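Local coordinates for protein single-stranded DNA specific exonuclease RecJ (PDB 2ZXR) that degrades single-stranded DNA as a 5' to 3' exonuclease that depends on divalent metal ions and has no detectable activity on single-stranded RNA, at residues A[89-94]-A[212-217]; A[95-98]-A[102-105]. All blocks are in the same frame, centred on the assembly; numbering follows the deposited sequence.

Contact 1 of 2, residues A[89-94]-A[212-217]; sequences TAILVR and DLAAVG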
# COMPACT_ATOMS: atom_id res chain seq x y z
N THR A 89 23.40 -2.48 11.41
CA THR A 89 24.71 -2.54 12.06
C THR A 89 24.62 -2.05 13.52
O THR A 89 25.31 -2.58 14.39
CB THR A 89 25.88 -1.83 11.24
OG1 THR A 89 26.17 -0.54 11.78
CG2 THR A 89 25.58 -1.73 9.79
N ALA A 90 23.72 -1.11 13.81
CA ALA A 90 23.59 -0.67 15.19
C ALA A 90 23.15 -1.87 16.04
O ALA A 90 23.61 -2.03 17.16
CB ALA A 90 22.58 0.47 15.32
N ILE A 91 22.30 -2.72 15.49
CA ILE A 91 21.84 -3.88 16.22
C ILE A 91 23.02 -4.81 16.51
O ILE A 91 23.22 -5.22 17.65
CB ILE A 91 20.75 -4.68 15.43
CG1 ILE A 91 19.41 -3.95 15.49
CG2 ILE A 91 20.56 -6.10 16.01
CD1 ILE A 91 18.43 -4.47 14.42
N LEU A 92 23.78 -5.16 15.48
CA LEU A 92 24.89 -6.06 15.69
C LEU A 92 25.98 -5.46 16.56
O LEU A 92 26.52 -6.16 17.41
CB LEU A 92 25.45 -6.52 14.34
CG LEU A 92 24.41 -7.43 13.67
CD1 LEU A 92 24.72 -7.58 12.22
CD2 LEU A 92 24.38 -8.79 14.35
N VAL A 93 26.30 -4.18 16.36
CA VAL A 93 27.35 -3.58 17.19
C VAL A 93 26.92 -3.47 18.65
O VAL A 93 27.64 -3.93 19.54
CB VAL A 93 27.78 -2.19 16.64
CG1 VAL A 93 28.67 -1.46 17.68
CG2 VAL A 93 28.54 -2.38 15.30
N ARG A 94 25.76 -2.88 18.93
CA ARG A 94 25.32 -2.79 20.33
C ARG A 94 25.13 -4.21 20.89
O ARG A 94 25.62 -4.52 21.97
CB ARG A 94 23.98 -2.03 20.46
CG ARG A 94 24.04 -0.49 20.37
CD ARG A 94 22.63 0.02 20.68
NE ARG A 94 22.41 1.46 20.70
CZ ARG A 94 22.69 2.26 21.71
NH1 ARG A 94 23.25 1.76 22.82
NH2 ARG A 94 22.33 3.55 21.66
N ASP A 212 12.90 -2.19 17.96
CA ASP A 212 12.57 -0.85 17.46
C ASP A 212 13.54 -0.50 16.33
O ASP A 212 13.11 -0.03 15.26
CB ASP A 212 12.58 0.23 18.56
CG ASP A 212 13.79 0.15 19.49
OD1 ASP A 212 13.79 0.91 20.51
OD2 ASP A 212 14.72 -0.66 19.22
N LEU A 213 14.83 -0.75 16.54
CA LEU A 213 15.82 -0.50 15.49
C LEU A 213 15.48 -1.35 14.26
O LEU A 213 15.54 -0.88 13.14
CB LEU A 213 17.24 -0.91 15.93
CG LEU A 213 17.89 -0.08 17.04
CD1 LEU A 213 19.19 -0.75 17.52
CD2 LEU A 213 18.17 1.32 16.48
N ALA A 214 15.17 -2.63 14.49
CA ALA A 214 14.86 -3.56 13.41
C ALA A 214 13.61 -3.15 12.62
O ALA A 214 13.57 -3.30 11.39
CB ALA A 214 14.69 -5.01 13.98
N ALA A 215 12.59 -2.66 13.33
CA ALA A 215 11.34 -2.20 12.70
C ALA A 215 11.61 -0.97 11.82
O ALA A 215 11.07 -0.85 10.72
CB ALA A 215 10.29 -1.84 13.79
N VAL A 216 12.43 -0.04 12.32
CA VAL A 216 12.75 1.15 11.54
C VAL A 216 13.44 0.74 10.22
O VAL A 216 13.12 1.26 9.14
CB VAL A 216 13.67 2.15 12.35
CG1 VAL A 216 14.20 3.27 11.43
CG2 VAL A 216 12.84 2.80 13.52
N GLY A 217 14.38 -0.21 10.29
CA GLY A 217 15.03 -0.64 9.05
C GLY A 217 14.05 -1.33 8.10
O GLY A 217 14.11 -1.16 6.88
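I91 on helix 89-94 faces L213 on helix 212-217 where the two helices run nearly antiparallel, at 158°, with axes 9.8 Å apart at closest approach. The two long side chains do not meet end to end; they lie alongside one another, pointing opposite ways: I91 reaches the root of L213, while CD1 of the leucine lies beside CG1 of I91. CG1 of I91 lies 3.8 Å from CB of L213 and as close to its CD1. With CG1 turned to the backbone N side (chi1 -76°), CD1 of I91 is carried on to the opposing helix, where it rests 3.8 Å from CB of A214 and 3.7 Å from N of A214. CD1 of L213 also reaches CB of A90, the residue before I91, at 4.2 Å. No hydrogen bond crosses, and all four touching residues are buried. W245 also touches L213, while L195 and F192 of helix 187-201 close on I91 and A214. D212 OD2 accepts a 2.7 Å bond from the N of L213, and D212 OD1 bonds to S243. This is apolar helix-helix packing within the DHH domain, between the crossover helix that follows strand 74-78 and helix 211-220, just before metal ligand D221.

Contact 2 of 2, residues A[95-98]-A[102-105]; sequences GLAA and DVHP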
# COMPACT_ATOMS: atom_id res chain seq x y z
N GLY A 95 24.40 -5.06 20.18
CA GLY A 95 24.14 -6.40 20.66
C GLY A 95 25.36 -7.25 20.99
O GLY A 95 25.42 -7.89 22.05
N LEU A 96 26.33 -7.28 20.08
CA LEU A 96 27.53 -8.07 20.30
C LEU A 96 28.39 -7.41 21.39
O LEU A 96 28.97 -8.10 22.22
CB LEU A 96 28.31 -8.21 18.99
CG LEU A 96 27.65 -9.05 17.88
CD1 LEU A 96 28.45 -8.98 16.61
CD2 LEU A 96 27.56 -10.50 18.33
N ALA A 97 28.46 -6.08 21.40
CA ALA A 97 29.24 -5.40 22.41
C ALA A 97 28.62 -5.61 23.80
O ALA A 97 29.33 -5.62 24.82
CB ALA A 97 29.34 -3.91 22.10
N ALA A 98 27.30 -5.79 23.86
CA ALA A 98 26.67 -6.01 25.16
C ALA A 98 27.06 -7.40 25.68
O ALA A 98 27.01 -7.65 26.88
CB ALA A 98 25.16 -5.90 25.08
N ASP A 102 34.51 -7.90 20.96
CA ASP A 102 35.40 -6.83 20.55
C ASP A 102 34.91 -6.55 19.12
O ASP A 102 35.42 -7.07 18.13
CB ASP A 102 36.86 -7.29 20.55
CG ASP A 102 37.81 -6.25 19.96
OD1 ASP A 102 37.40 -5.08 19.79
OD2 ASP A 102 38.97 -6.62 19.65
N VAL A 103 33.88 -5.73 19.04
CA VAL A 103 33.23 -5.41 17.78
C VAL A 103 33.27 -3.91 17.52
O VAL A 103 33.29 -3.11 18.45
CB VAL A 103 31.76 -5.92 17.81
CG1 VAL A 103 31.04 -5.37 19.04
CG2 VAL A 103 31.03 -5.54 16.54
N HIS A 104 33.29 -3.52 16.26
CA HIS A 104 33.31 -2.10 15.94
C HIS A 104 32.72 -1.95 14.56
O HIS A 104 32.83 -2.84 13.72
CB HIS A 104 34.74 -1.59 15.96
CG HIS A 104 35.65 -2.35 15.06
ND1 HIS A 104 35.91 -1.97 13.76
CD2 HIS A 104 36.28 -3.54 15.23
CE1 HIS A 104 36.65 -2.89 13.17
NE2 HIS A 104 36.89 -3.85 14.04
N PRO A 105 32.07 -0.82 14.31
CA PRO A 105 31.49 -0.66 12.97
C PRO A 105 32.57 -0.20 12.00
O PRO A 105 33.57 0.38 12.40
CB PRO A 105 30.42 0.39 13.19
CG PRO A 105 31.08 1.29 14.19
CD PRO A 105 31.76 0.33 15.17
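V103 reaches from the strand 102-105 to the helical segment 95-98 chiefly with one methyl group, CG1, which makes the closest approaches. It lies 3.6 Å from the backbone N and 3.8 Å from CB of A97, and touches CB of L96 at 3.9 Å. The methyl is thus set against the backbone between two successive helix residues, touching the roots of their side chains; the branched end of L96 adds a looser touch, its CD1 4.3 Å from CG2 of V103. The valine torsion accounts for the reach: chi1 of 54° places CG1 in the cleft flanked by the valine's own N and C, pointing at the helix, and leaves CG2 trans to N.

The next shell is supplied by the sheet. D102 and H104 both make backbone hydrogen bonds with I75, and H104 pairs also with V77, so the residues flanking V103 are tied to the neighbouring parallel strand 74-78. V103 itself touches V77 of that strand. On the helical side, L96 packs on A101 in the short connection to the strand, and A98 touches Y210. Strand 74-78, helix 83-98 and strand 102-105 form a beta-alpha-beta unit, with 102-105 at the outer edge of the five-stranded parallel sheet.

L96 is buried, V103 partly exposed and A97 exposed, which places this contact where the helix and the sheet edge meet solvent. No hydrogen bond or charge pair crosses it. Its chemistry is therefore that of van der Waals contact and apolar burial, and the strand is held directionally by backbone bonds to strand 74-78.

How the contacts relate
Both contacts draw on helix 83-98, and illustrate how one crossover helix can serve two partners: contact 1 uses the face toward helix 211-220, contact 2 the C-terminal part beside strand 102-105. Their centres are about 12 Å apart, and V93 of 89-94, which does not touch 212-217, touches contact 2, its O lying 3.7 Å from CG1 of V103 and its CG2 4.0 Å from CB of P105. Along the chain, contact 2 nests within the loop closed by contact 1. Contact 1 is nearer the metal site: the side chain of A214 is about 12 Å from the bound magnesium and about 8 Å from that of D84, a magnesium ligand. Contact 2 lies away from it.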